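Local structure of endoglucanase (Clostridium thermocellum, 2C24) at residues L16-I21 with K184-D189; L56-L61 with W179-K184; F97-K102 with V135-D140; I125-V130 with M152-G157. The protein binds beta-glucan chains, xyloglucan among them, as the family 30 carbohydrate-binding module of a cellulosomal enzyme that is probably a cellulase. One frame throughout, in Å; residues are numbered along the deposited sequence.

Contact 1: L16-I21 with K184-D189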
loop_
_atom_site.group_PDB
_atom_site.type_symbol
_atom_site.label_atom_id
_atom_site.label_comp_id
_atom_site.label_asym_id
_atom_site.label_seq_id
_atom_site.Cartn_x
_atom_site.Cartn_y
_atom_site.Cartn_z
ATOM N N LEU A 16 -8.103 -14.985 13.154
ATOM C CA LEU A 16 -7.837 -13.519 13.303
ATOM C C LEU A 16 -8.566 -12.706 12.238
ATOM O O LEU A 16 -8.522 -13.039 11.050
ATOM C CB LEU A 16 -6.333 -13.221 13.254
ATOM C CG LEU A 16 -5.445 -13.621 14.441
ATOM C CD1 LEU A 16 -3.983 -13.394 14.095
ATOM C CD2 LEU A 16 -5.814 -12.866 15.719
ATOM N N LEU A 17 -9.233 -11.639 12.676
ATOM C CA LEU A 17 -10.050 -10.805 11.790
ATOM C C LEU A 17 -9.213 -10.064 10.752
ATOM O O LEU A 17 -8.094 -9.629 11.038
ATOM C CB LEU A 17 -10.909 -9.823 12.604
ATOM C CG LEU A 17 -10.257 -9.013 13.733
ATOM C CD1 LEU A 17 -9.875 -7.602 13.267
ATOM C CD2 LEU A 17 -11.188 -8.936 14.929
ATOM N N ASP A 18 -9.760 -9.947 9.542
ATOM C CA ASP A 18 -9.131 -9.183 8.473
ATOM C C ASP A 18 -9.007 -7.712 8.865
ATOM O O ASP A 18 -9.841 -7.191 9.615
ATOM C CB ASP A 18 -9.945 -9.307 7.180
ATOM C CG ASP A 18 -9.838 -10.685 6.542
ATOM O OD1 ASP A 18 -10.370 -10.866 5.423
ATOM O OD2 ASP A 18 -9.220 -11.585 7.149
ATOM N N VAL A 19 -7.956 -7.057 8.378
ATOM C CA VAL A 19 -7.799 -5.618 8.565
ATOM C C VAL A 19 -7.962 -4.964 7.200
ATOM O O VAL A 19 -7.068 -5.032 6.352
ATOM C CB VAL A 19 -6.438 -5.243 9.211
ATOM C CG1 VAL A 19 -6.338 -3.732 9.435
ATOM C CG2 VAL A 19 -6.250 -5.984 10.534
ATOM N N GLN A 20 -9.127 -4.357 6.987
ATOM C CA GLN A 20 -9.463 -3.773 5.696
ATOM C C GLN A 20 -8.753 -2.438 5.514
ATOM O O GLN A 20 -8.803 -1.572 6.387
ATOM C CB GLN A 20 -10.980 -3.591 5.568
ATOM C CG GLN A 20 -11.479 -3.544 4.131
ATOM C CD GLN A 20 -11.366 -4.889 3.424
ATOM O OE1 GLN A 20 -11.724 -5.928 3.979
ATOM N NE2 GLN A 20 -10.864 -4.870 2.193
ATOM N N ILE A 21 -8.078 -2.290 4.381
ATOM C CA ILE A 21 -7.387 -1.049 4.046
ATOM C C ILE A 21 -8.218 -0.260 3.037
ATOM O O ILE A 21 -8.527 0.916 3.259
ATOM C CB ILE A 21 -5.933 -1.312 3.549
ATOM C CG1 ILE A 21 -5.083 -1.865 4.705
ATOM C CG2 ILE A 21 -5.307 -0.035 2.978
ATOM C CD1 ILE A 21 -3.741 -2.457 4.302
ATOM N N LYS A 184 -6.349 -5.640 2.051
ATOM C CA LYS A 184 -6.584 -6.162 3.393
ATOM C C LYS A 184 -5.354 -6.875 3.965
ATOM O O LYS A 184 -4.517 -7.384 3.214
ATOM C CB LYS A 184 -7.800 -7.107 3.397
ATOM C CG LYS A 184 -7.695 -8.301 2.442
ATOM C CD LYS A 184 -9.008 -9.073 2.361
ATOM C CE LYS A 184 -8.877 -10.362 1.540
ATOM N NZ LYS A 184 -8.526 -10.134 0.101
ATOM N N ILE A 185 -5.254 -6.877 5.294
ATOM C CA ILE A 185 -4.288 -7.691 6.020
ATOM C C ILE A 185 -5.028 -8.892 6.607
ATOM O O ILE A 185 -5.978 -8.727 7.377
ATOM C CB ILE A 185 -3.605 -6.908 7.182
ATOM C CG1 ILE A 185 -2.913 -5.628 6.683
ATOM C CG2 ILE A 185 -2.636 -7.812 7.963
ATOM C CD1 ILE A 185 -1.846 -5.846 5.622
ATOM N N THR A 186 -4.593 -10.093 6.237
ATOM C CA THR A 186 -5.226 -11.323 6.706
ATOM C C THR A 186 -4.229 -12.205 7.449
ATOM O O THR A 186 -3.019 -12.049 7.292
ATOM C CB THR A 186 -5.818 -12.140 5.534
ATOM O OG1 THR A 186 -4.755 -12.640 4.714
ATOM C CG2 THR A 186 -6.759 -11.291 4.680
ATOM N N SER A 187 -4.739 -13.120 8.267
ATOM C CA SER A 187 -3.917 -14.170 8.865
ATOM C C SER A 187 -4.740 -15.434 9.090
ATOM O O SER A 187 -5.734 -15.416 9.821
ATOM C CB SER A 187 -3.288 -13.710 10.183
ATOM O OG SER A 187 -2.392 -14.694 10.675
ATOM N N GLU A 188 -4.308 -16.526 8.460
ATOM C CA GLU A 188 -4.953 -17.829 8.622
ATOM C C GLU A 188 -4.621 -18.446 9.994
ATOM O O GLU A 188 -5.071 -19.549 10.316
ATOM C CB GLU A 188 -4.565 -18.760 7.460
ATOM C CG GLU A 188 -5.473 -19.987 7.255
ATOM C CD GLU A 188 -6.814 -19.681 6.578
ATOM O OE1 GLU A 188 -7.121 -18.497 6.304
ATOM O OE2 GLU A 188 -7.572 -20.644 6.318
ATOM N N ASP A 189 -3.839 -17.726 10.796
ATOM C CA ASP A 189 -3.583 -18.106 12.186
ATOM C C ASP A 189 -4.806 -17.837 13.051
ATOM O O ASP A 189 -5.630 -16.981 12.721
ATOM C CB ASP A 189 -2.366 -17.358 12.745
ATOM C CG ASP A 189 -1.047 -18.012 12.363
ATOM O OD1 ASP A 189 -1.036 -18.871 11.451
ATOM O OD2 ASP A 189 -0.015 -17.668 12.977
HETATM O O HOH W 1 -7.811 -13.262 8.551
#
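Val19 and Ile185 meet side by side as a hydrogen-bonded antiparallel pair, with Val19 CB 3.9 Å from Ile185 CB. Their backbones exchange two bonds, and the one from Val19 N to Ile185 O is 2.8 Å long and nearly straight (164° at the hydrogen). Ile21 slants across the same isoleucine, its CD1 4.1 Å from Ile185 CG1. Tyr89 of the helix 87-90 and Leu95 of strand 94-101 pack on this buried group. The other face carries the polar chains. Gln20 folds back at its second torsion (chi2 69°), which lays its amide over the root of Lys184, with Gln20 NE2 4.0 Å from Lys184 CB. Asp182 holds both ends, accepting from Gln20 NE2 and forming a salt bridge with Lys184 NZ. Asp18 runs alongside Lys184 and Thr186, pointing the same way as both. Its OD2 lies 3.5 Å from the methyl CG2 of Thr186, whose hydroxyl pairs instead with Glu96. Asp18 OD1 passes the aliphatic part of Lys184, the charged atoms staying apart. Beyond Asp18 the backbones diverge, and a water stands between them: it accepts from Ser187 N at 3.1 Å and lies within donating distance of Asp18 OD2 and Leu16 O. Leu16 closes the far end, its CD1 4.0 Å from Ser187 CB and its N bonded to Asp189 O at 3.2 Å. The first and last modelled strands are thus joined as antiparallel neighbours in one sheet, consistent with the beta-sandwich build of this carbohydrate-binding module.

Contact 2: L56-L61 with W179-K184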
loop_
_atom_site.group_PDB
_atom_site.type_symbol
_atom_site.label_atom_id
_atom_site.label_comp_id
_atom_site.label_asym_id
_atom_site.label_seq_id
_atom_site.Cartn_x
_atom_site.Cartn_y
_atom_site.Cartn_z
ATOM N N LEU A 56 -17.578 -3.580 -6.840
ATOM C CA LEU A 56 -17.167 -2.474 -5.974
ATOM C C LEU A 56 -16.160 -1.578 -6.696
ATOM O O LEU A 56 -15.462 -2.042 -7.597
ATOM C CB LEU A 56 -16.580 -3.003 -4.655
ATOM C CG LEU A 56 -17.515 -3.615 -3.601
ATOM C CD1 LEU A 56 -16.707 -4.123 -2.413
ATOM C CD2 LEU A 56 -18.604 -2.632 -3.133
ATOM N N PRO A 57 -16.085 -0.289 -6.313
ATOM C CA PRO A 57 -15.131 0.619 -6.958
ATOM C C PRO A 57 -13.672 0.239 -6.677
ATOM O O PRO A 57 -13.403 -0.568 -5.785
ATOM C CB PRO A 57 -15.453 1.982 -6.330
ATOM C CG PRO A 57 -16.785 1.828 -5.682
ATOM C CD PRO A 57 -16.871 0.396 -5.271
ATOM N N THR A 58 -12.745 0.815 -7.437
ATOM C CA THR A 58 -11.320 0.531 -7.253
ATOM C C THR A 58 -10.513 1.768 -6.834
ATOM O O THR A 58 -10.980 2.902 -6.959
ATOM C CB THR A 58 -10.696 -0.091 -8.521
ATOM O OG1 THR A 58 -10.934 0.766 -9.644
ATOM C CG2 THR A 58 -11.285 -1.464 -8.790
ATOM N N LEU A 59 -9.302 1.538 -6.333
ATOM C CA LEU A 59 -8.419 2.623 -5.921
ATOM C C LEU A 59 -7.353 2.844 -6.987
ATOM O O LEU A 59 -6.632 1.913 -7.357
ATOM C CB LEU A 59 -7.782 2.304 -4.569
ATOM C CG LEU A 59 -7.141 3.430 -3.755
ATOM C CD1 LEU A 59 -8.192 4.348 -3.136
ATOM C CD2 LEU A 59 -6.279 2.817 -2.675
ATOM N N ARG A 60 -7.256 4.082 -7.464
ATOM C CA ARG A 60 -6.402 4.425 -8.595
ATOM C C ARG A 60 -5.071 5.050 -8.168
ATOM O O ARG A 60 -5.028 6.175 -7.664
ATOM C CB ARG A 60 -7.162 5.366 -9.537
ATOM C CG ARG A 60 -6.525 5.610 -10.909
ATOM C CD ARG A 60 -7.147 6.855 -11.568
ATOM N NE ARG A 60 -8.610 6.779 -11.561
ATOM C CZ ARG A 60 -9.433 7.810 -11.398
ATOM N NH1 ARG A 60 -8.965 9.041 -11.225
ATOM N NH2 ARG A 60 -10.744 7.597 -11.407
ATOM N N LEU A 61 -3.987 4.304 -8.373
ATOM C CA LEU A 61 -2.633 4.845 -8.254
ATOM C C LEU A 61 -2.137 5.229 -9.648
ATOM O O LEU A 61 -1.848 4.363 -10.474
ATOM C CB LEU A 61 -1.692 3.830 -7.589
ATOM C CG LEU A 61 -0.219 4.225 -7.414
ATOM C CD1 LEU A 61 -0.068 5.407 -6.462
ATOM C CD2 LEU A 61 0.622 3.040 -6.934
ATOM N N TRP A 179 -4.726 -0.214 -10.741
ATOM C CA TRP A 179 -5.956 -0.211 -9.953
ATOM C C TRP A 179 -5.873 -1.290 -8.884
ATOM O O TRP A 179 -5.414 -2.405 -9.146
ATOM C CB TRP A 179 -7.186 -0.447 -10.840
ATOM C CG TRP A 179 -7.546 0.726 -11.698
ATOM C CD1 TRP A 179 -8.427 1.725 -11.393
ATOM C CD2 TRP A 179 -7.031 1.028 -12.997
ATOM N NE1 TRP A 179 -8.494 2.630 -12.425
ATOM C CE2 TRP A 179 -7.646 2.228 -13.422
ATOM C CE3 TRP A 179 -6.112 0.397 -13.852
ATOM C CZ2 TRP A 179 -7.368 2.815 -14.664
ATOM C CZ3 TRP A 179 -5.837 0.981 -15.085
ATOM C CH2 TRP A 179 -6.464 2.177 -15.478
ATOM N N PHE A 180 -6.310 -0.944 -7.677
ATOM C CA PHE A 180 -6.308 -1.871 -6.550
ATOM C C PHE A 180 -7.735 -2.260 -6.175
ATOM O O PHE A 180 -8.667 -1.466 -6.326
ATOM C CB PHE A 180 -5.640 -1.228 -5.336
ATOM C CG PHE A 180 -4.138 -1.107 -5.439
ATOM C CD1 PHE A 180 -3.552 0.024 -5.999
ATOM C CD2 PHE A 180 -3.312 -2.109 -4.936
ATOM C CE1 PHE A 180 -2.171 0.146 -6.081
ATOM C CE2 PHE A 180 -1.928 -1.996 -5.008
ATOM C CZ PHE A 180 -1.357 -0.864 -5.584
ATOM N N SER A 181 -7.896 -3.478 -5.666
ATOM C CA SER A 181 -9.191 -3.942 -5.197
ATOM C C SER A 181 -9.033 -4.751 -3.912
ATOM O O SER A 181 -8.102 -5.548 -3.786
ATOM C CB SER A 181 -9.879 -4.770 -6.291
ATOM O OG SER A 181 -11.259 -4.952 -6.021
ATOM N N ASP A 182 -9.928 -4.515 -2.952
ATOM C CA ASP A 182 -9.995 -5.297 -1.709
ATOM C C ASP A 182 -8.635 -5.419 -0.999
ATOM O O ASP A 182 -8.117 -6.525 -0.806
ATOM C CB ASP A 182 -10.599 -6.691 -1.991
ATOM C CG ASP A 182 -11.102 -7.387 -0.735
ATOM O OD1 ASP A 182 -11.254 -8.628 -0.764
ATOM O OD2 ASP A 182 -11.353 -6.708 0.283
ATOM N N ILE A 183 -8.059 -4.281 -0.612
ATOM C CA ILE A 183 -6.780 -4.289 0.088
ATOM C C ILE A 183 -7.023 -4.601 1.562
ATOM O O ILE A 183 -7.806 -3.926 2.230
ATOM C CB ILE A 183 -5.985 -2.969 -0.090
ATOM C CG1 ILE A 183 -5.936 -2.559 -1.567
ATOM C CG2 ILE A 183 -4.565 -3.124 0.466
ATOM C CD1 ILE A 183 -5.444 -1.142 -1.805
ATOM N N LYS A 184 -6.349 -5.640 2.051
ATOM C CA LYS A 184 -6.584 -6.162 3.393
ATOM C C LYS A 184 -5.354 -6.875 3.965
ATOM O O LYS A 184 -4.517 -7.384 3.214
ATOM C CB LYS A 184 -7.800 -7.107 3.397
ATOM C CG LYS A 184 -7.695 -8.301 2.442
ATOM C CD LYS A 184 -9.008 -9.073 2.361
ATOM C CE LYS A 184 -8.877 -10.362 1.540
ATOM N NZ LYS A 184 -8.526 -10.134 0.101
HETATM O O HOH W 2 -13.440 -3.186 -5.706
#
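Leu59 and Phe180 form the tight centre of the contact, an antiparallel hydrogen-bonded pair in which Phe180 N gives to Leu59 O at 2.9 Å, in the carbonyl plane, and Leu59 N gives back to Phe180 O. Leu59 O also sits in the plane of the phenyl ring, at its edge, 3.9 Å from Phe180 CD1. Leu61 lies alongside and meets the same edge, its CB 4.0 Å from Phe180 CE1. On the other flank Leu59 crosses Ile183 at about a right angle, with Leu59 CD2 4.1 Å from Ile183 CD1. Phe168 of the facing sheet stacks on the Phe180 ring. The reverse face is polar. Its buried, close-packed residue is Thr58, whose OG1 is tucked between its own N and carbonyl carbon (chi1 55°), which brings that oxygen 3.2 Å from Trp179 CD1; its hydrogen-bond partner is Val51 O. Arg60 and Trp179, both partly exposed, make the more open part, running side by side with guanidinium and indole planes 70° apart and Arg60 CG 3.9 Å from Trp179 NE1. Asp48 ties the two together, accepting from Trp179 NE1 and pairing with Arg60 NE, while Glu39 takes Arg60 NH1. Past Thr58 the strands splay. Direct contact gives way to a water that stands between them, 2.6 Å from Pro57 O and 2.8 Å from Ser181 OG. A sheet with one face of leucine and phenylalanine turned to a second sheet and the other polar is what a beta-sandwich domain builds its core from.

Contact 3: F97-K102 with V135-D140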
loop_
_atom_site.group_PDB
_atom_site.type_symbol
_atom_site.label_atom_id
_atom_site.label_comp_id
_atom_site.label_asym_id
_atom_site.label_seq_id
_atom_site.Cartn_x
_atom_site.Cartn_y
_atom_site.Cartn_z
ATOM N N PHE A 97 -4.489 -8.210 -1.963
ATOM C CA PHE A 97 -5.178 -7.249 -2.815
ATOM C C PHE A 97 -5.196 -7.785 -4.240
ATOM O O PHE A 97 -4.400 -8.655 -4.593
ATOM C CB PHE A 97 -4.494 -5.872 -2.778
ATOM C CG PHE A 97 -3.043 -5.891 -3.204
ATOM C CD1 PHE A 97 -2.687 -5.632 -4.523
ATOM C CD2 PHE A 97 -2.035 -6.152 -2.279
ATOM C CE1 PHE A 97 -1.358 -5.644 -4.919
ATOM C CE2 PHE A 97 -0.704 -6.168 -2.663
ATOM C CZ PHE A 97 -0.364 -5.914 -3.986
ATOM N N ASP A 98 -6.114 -7.264 -5.046
ATOM C CA ASP A 98 -6.145 -7.546 -6.473
ATOM C C ASP A 98 -5.610 -6.310 -7.184
ATOM O O ASP A 98 -5.765 -5.195 -6.683
ATOM C CB ASP A 98 -7.572 -7.889 -6.928
ATOM C CG ASP A 98 -8.163 -9.069 -6.164
ATOM O OD1 ASP A 98 -9.007 -8.855 -5.269
ATOM O OD2 ASP A 98 -7.772 -10.218 -6.446
ATOM N N ILE A 99 -4.968 -6.512 -8.333
ATOM C CA ILE A 99 -4.313 -5.425 -9.064
ATOM C C ILE A 99 -4.320 -5.647 -10.576
ATOM O O ILE A 99 -4.192 -6.778 -11.047
ATOM C CB ILE A 99 -2.840 -5.184 -8.570
ATOM C CG1 ILE A 99 -2.257 -3.896 -9.176
ATOM C CG2 ILE A 99 -1.944 -6.408 -8.856
ATOM C CD1 ILE A 99 -0.882 -3.509 -8.653
ATOM N N LYS A 100 -4.491 -4.560 -11.323
ATOM C CA LYS A 100 -4.256 -4.565 -12.763
ATOM C C LYS A 100 -3.684 -3.231 -13.219
ATOM O O LYS A 100 -3.926 -2.198 -12.595
ATOM C CB LYS A 100 -5.520 -4.963 -13.552
ATOM C CG LYS A 100 -6.508 -3.854 -13.895
ATOM C CD LYS A 100 -7.668 -4.447 -14.706
ATOM C CE LYS A 100 -8.689 -3.400 -15.126
ATOM N NZ LYS A 100 -8.272 -2.679 -16.363
ATOM N N GLY A 101 -2.903 -3.267 -14.293
ATOM C CA GLY A 101 -2.238 -2.075 -14.810
ATOM C C GLY A 101 -2.884 -1.591 -16.089
ATOM O O GLY A 101 -3.753 -2.265 -16.646
ATOM N N LYS A 102 -2.463 -0.417 -16.551
ATOM C CA LYS A 102 -2.993 0.154 -17.786
ATOM C C LYS A 102 -2.342 -0.492 -19.012
ATOM O O LYS A 102 -2.890 -0.426 -20.113
ATOM C CB LYS A 102 -2.789 1.672 -17.804
ATOM C CG LYS A 102 -3.684 2.415 -18.796
ATOM C CD LYS A 102 -3.568 3.932 -18.667
ATOM C CE LYS A 102 -2.220 4.448 -19.153
ATOM N NZ LYS A 102 -2.187 5.937 -19.162
ATOM N N VAL A 135 4.547 -9.901 -7.924
ATOM C CA VAL A 135 3.593 -9.985 -9.027
ATOM C C VAL A 135 4.104 -9.256 -10.271
ATOM O O VAL A 135 4.616 -8.135 -10.185
ATOM C CB VAL A 135 2.165 -9.471 -8.607
ATOM C CG1 VAL A 135 2.181 -7.990 -8.217
ATOM C CG2 VAL A 135 1.129 -9.748 -9.693
ATOM N N THR A 136 3.992 -9.916 -11.422
ATOM C CA THR A 136 4.177 -9.255 -12.707
ATOM C C THR A 136 2.803 -8.763 -13.144
ATOM O O THR A 136 1.903 -9.563 -13.425
ATOM C CB THR A 136 4.787 -10.197 -13.775
ATOM O OG1 THR A 136 5.863 -10.946 -13.197
ATOM C CG2 THR A 136 5.316 -9.394 -14.960
ATOM N N VAL A 137 2.645 -7.442 -13.180
ATOM C CA VAL A 137 1.343 -6.819 -13.412
ATOM C C VAL A 137 0.939 -6.908 -14.885
ATOM O O VAL A 137 1.711 -6.548 -15.778
ATOM C CB VAL A 137 1.308 -5.341 -12.906
ATOM C CG1 VAL A 137 -0.097 -4.770 -12.997
ATOM C CG2 VAL A 137 1.809 -5.252 -11.468
ATOM N N THR A 138 -0.274 -7.406 -15.118
ATOM C CA THR A 138 -0.856 -7.494 -16.457
ATOM C C THR A 138 -2.087 -6.590 -16.539
ATOM O O THR A 138 -2.542 -6.057 -15.519
ATOM C CB THR A 138 -1.266 -8.952 -16.809
ATOM O OG1 THR A 138 -2.228 -9.433 -15.860
ATOM C CG2 THR A 138 -0.051 -9.883 -16.806
ATOM N N THR A 139 -2.624 -6.421 -17.749
ATOM C CA THR A 139 -3.882 -5.692 -17.950
ATOM C C THR A 139 -5.091 -6.485 -17.434
ATOM O O THR A 139 -6.233 -6.027 -17.522
ATOM C CB THR A 139 -4.095 -5.300 -19.426
ATOM O OG1 THR A 139 -3.994 -6.464 -20.256
ATOM C CG2 THR A 139 -3.061 -4.278 -19.865
ATOM N N ASP A 140 -4.824 -7.672 -16.894
ATOM C CA ASP A 140 -5.840 -8.499 -16.248
ATOM C C ASP A 140 -5.687 -8.471 -14.730
ATOM O O ASP A 140 -4.584 -8.288 -14.210
ATOM C CB ASP A 140 -5.758 -9.949 -16.746
ATOM C CG ASP A 140 -6.315 -10.121 -18.149
ATOM O OD1 ASP A 140 -7.436 -9.631 -18.412
ATOM O OD2 ASP A 140 -5.634 -10.756 -18.988
#
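Gly101 and Thr138 supply the one clear hydrogen bond of this contact: Gly101 N gives to Thr138 O at 3.1 Å, almost straight (173°), though the donor stands 36° above the carbonyl plane. The same oxygen receives a CA-H contact from Lys100 CA at 3.6 Å. Within the loop, the Thr138 hydroxyl bonds Asp140 O and so ties the turn. Apolar contacts come second. Val137 CG2 lies 4.3 Å from Ile99 CD1, and Val135 meets the same isoleucine more loosely. The other methyl of Val137 packs on the glycine backbone: CG1 is turned away from its own N (chi1 -173°) and set 3.4 Å from Gly101 N, where glycine has no side chain to obstruct it. Carbon-to-carbonyl contacts make the last group. The Lys100 chain passes along the turn, with CB 3.5 Å from Asp140 O and CD 3.5 Å from Thr139 O. Thr139 CG2 rests 3.9 Å from Gly101 O. The loop that leads into strand 142-147 is therefore held to the end of strand 94-101 chiefly by shape and main-chain polarity, with no charge pairing between the two segments.

Contact 4: I125-V130 with M152-G157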
loop_
_atom_site.group_PDB
_atom_site.type_symbol
_atom_site.label_atom_id
_atom_site.label_comp_id
_atom_site.label_asym_id
_atom_site.label_seq_id
_atom_site.Cartn_x
_atom_site.Cartn_y
_atom_site.Cartn_z
ATOM N N ILE A 125 9.311 4.436 10.907
ATOM C CA ILE A 125 10.188 3.617 10.068
ATOM C C ILE A 125 9.377 2.855 9.024
ATOM O O ILE A 125 8.293 2.344 9.320
ATOM C CB ILE A 125 11.070 2.663 10.934
ATOM C CG1 ILE A 125 12.215 3.451 11.572
ATOM C CG2 ILE A 125 11.641 1.502 10.108
ATOM C CD1 ILE A 125 12.819 2.796 12.799
ATOM N N ASP A 126 9.902 2.807 7.799
ATOM C CA ASP A 126 9.299 2.049 6.711
ATOM C C ASP A 126 9.999 0.713 6.481
ATOM O O ASP A 126 11.224 0.618 6.578
ATOM C CB ASP A 126 9.315 2.857 5.402
ATOM C CG ASP A 126 8.461 4.115 5.474
ATOM O OD1 ASP A 126 8.554 4.955 4.563
ATOM O OD2 ASP A 126 7.698 4.272 6.445
ATOM N N VAL A 127 9.209 -0.315 6.187
ATOM C CA VAL A 127 9.738 -1.571 5.656
ATOM C C VAL A 127 9.098 -1.794 4.295
ATOM O O VAL A 127 7.872 -1.845 4.170
ATOM C CB VAL A 127 9.544 -2.781 6.613
ATOM C CG1 VAL A 127 10.511 -2.689 7.780
ATOM C CG2 VAL A 127 8.100 -2.903 7.103
ATOM N N THR A 128 9.934 -1.879 3.267
ATOM C CA THR A 128 9.445 -1.855 1.894
ATOM C C THR A 128 10.101 -2.880 0.975
ATOM O O THR A 128 11.201 -3.376 1.236
ATOM C CB THR A 128 9.616 -0.455 1.257
ATOM O OG1 THR A 128 10.963 -0.010 1.442
ATOM C CG2 THR A 128 8.645 0.565 1.876
ATOM N N THR A 129 9.392 -3.186 -0.106
ATOM C CA THR A 129 9.887 -4.020 -1.185
ATOM C C THR A 129 9.363 -3.430 -2.487
ATOM O O THR A 129 8.592 -2.470 -2.466
ATOM C CB THR A 129 9.423 -5.499 -1.027
ATOM O OG1 THR A 129 9.982 -6.296 -2.077
ATOM C CG2 THR A 129 7.895 -5.613 -1.053
ATOM N N VAL A 130 9.791 -3.986 -3.615
ATOM C CA VAL A 130 9.193 -3.644 -4.900
ATOM C C VAL A 130 8.084 -4.645 -5.211
ATOM O O VAL A 130 8.185 -5.826 -4.861
ATOM C CB VAL A 130 10.238 -3.552 -6.048
ATOM C CG1 VAL A 130 11.111 -2.318 -5.870
ATOM C CG2 VAL A 130 11.107 -4.813 -6.132
ATOM N N MET A 152 8.067 -7.323 7.792
ATOM C CA MET A 152 7.960 -6.871 9.177
ATOM C C MET A 152 8.963 -7.513 10.128
ATOM O O MET A 152 8.859 -7.355 11.348
ATOM C CB MET A 152 6.531 -7.048 9.691
ATOM C CG MET A 152 5.503 -6.290 8.872
ATOM S SD MET A 152 3.992 -6.003 9.786
ATOM C CE MET A 152 2.998 -5.241 8.510
ATOM N N LYS A 153 9.938 -8.219 9.565
ATOM C CA LYS A 153 10.990 -8.859 10.354
ATOM C C LYS A 153 12.366 -8.228 10.115
ATOM O O LYS A 153 13.321 -8.548 10.818
ATOM C CB LYS A 153 11.029 -10.369 10.079
ATOM C CG LYS A 153 9.758 -11.120 10.484
ATOM C CD LYS A 153 9.684 -11.360 11.992
ATOM C CE LYS A 153 10.470 -12.602 12.407
ATOM N NZ LYS A 153 9.802 -13.858 11.954
ATOM N N ILE A 154 12.452 -7.337 9.125
ATOM C CA ILE A 154 13.665 -6.554 8.839
ATOM C C ILE A 154 14.217 -5.899 10.121
ATOM O O ILE A 154 13.457 -5.275 10.869
ATOM C CB ILE A 154 13.388 -5.489 7.731
ATOM C CG1 ILE A 154 13.102 -6.177 6.387
ATOM C CG2 ILE A 154 14.550 -4.510 7.585
ATOM C CD1 ILE A 154 12.430 -5.288 5.334
ATOM N N ASN A 155 15.521 -6.068 10.378
ATOM C CA ASN A 155 16.179 -5.527 11.591
ATOM C C ASN A 155 16.347 -3.994 11.576
ATOM O O ASN A 155 17.445 -3.462 11.776
ATOM C CB ASN A 155 17.517 -6.248 11.885
ATOM C CG ASN A 155 18.564 -6.091 10.761
ATOM O OD1 ASN A 155 18.384 -5.325 9.809
ATOM N ND2 ASN A 155 19.665 -6.828 10.883
ATOM N N ASN A 156 15.229 -3.307 11.369
ATOM C CA ASN A 156 15.190 -1.879 11.088
ATOM C C ASN A 156 14.858 -1.057 12.326
ATOM O O ASN A 156 15.072 0.156 12.354
ATOM C CB ASN A 156 14.099 -1.623 10.038
ATOM C CG ASN A 156 14.522 -0.630 8.985
ATOM O OD1 ASN A 156 13.810 -0.412 7.999
ATOM N ND2 ASN A 156 15.694 -0.026 9.175
ATOM N N GLY A 157 14.320 -1.727 13.340
ATOM C CA GLY A 157 13.682 -1.051 14.456
ATOM C C GLY A 157 12.176 -0.963 14.253
ATOM O O GLY A 157 11.452 -0.574 15.168
#
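Ile125 and Val127 make a mainly apolar contact with Ile154, Asn156 and Gly157, where the outermost strand 126-130 of the five-stranded sheet meets the loop between strands 142-147 and 163-169. Val127 and Ile154 slide past each other in opposite directions, Val127 CG1 lying 4.0 Å from Ile154 CB and Val127 CB 4.0 Å from Ile154 CD1. Ile125 crosses the Asn156 side chain at a slant, its CG2 4.0 Å from Asn156 CB. Its CG1 branch stands anti to the carbonyl carbon (chi1 -77°), and this carries CD1 onto the loop backbone, 3.5 Å from Asn156 O and 4.1 Å from Gly157 C. Gly157 has a positive phi of 96°, a conformation readily taken up by glycine, as the loop passes this isoleucine. Just before it, an inverse gamma turn centred on Asn155 swings the chain round between the two touching residues Ile154 and Asn156. Asp126 points away from the loop and forms a salt bridge with Arg113, while Gly157 O is bonded by Arg119. An edge strand of one beta-sandwich sheet is here flanked by a connecting loop, with Val127 of the strand and Ile125 just before it both facing the loop.

Contacts 1 and 2 lie within one antiparallel sheet, contact 3 joins a strand of that sheet to a loop, and contact 4 is at the edge of the other sheet. Strand 176-186 is the common thread: contacts 1 and 2 both use it and share Lys184, with centres about 16 Å apart, and strand 94-101 of contact 3 is its neighbour, bonded through Lys100 to Trp179 and Asp98 to Ser181. Contacts 2 and 3 have centres about 11 Å apart. Contact 4 is about 24 Å from contact 2, across the chain's centre. Along the chain, contact 1 encloses all the others, contact 2 encloses 3 and 4, and these two interleave, so the whole module is closed by its terminal strands.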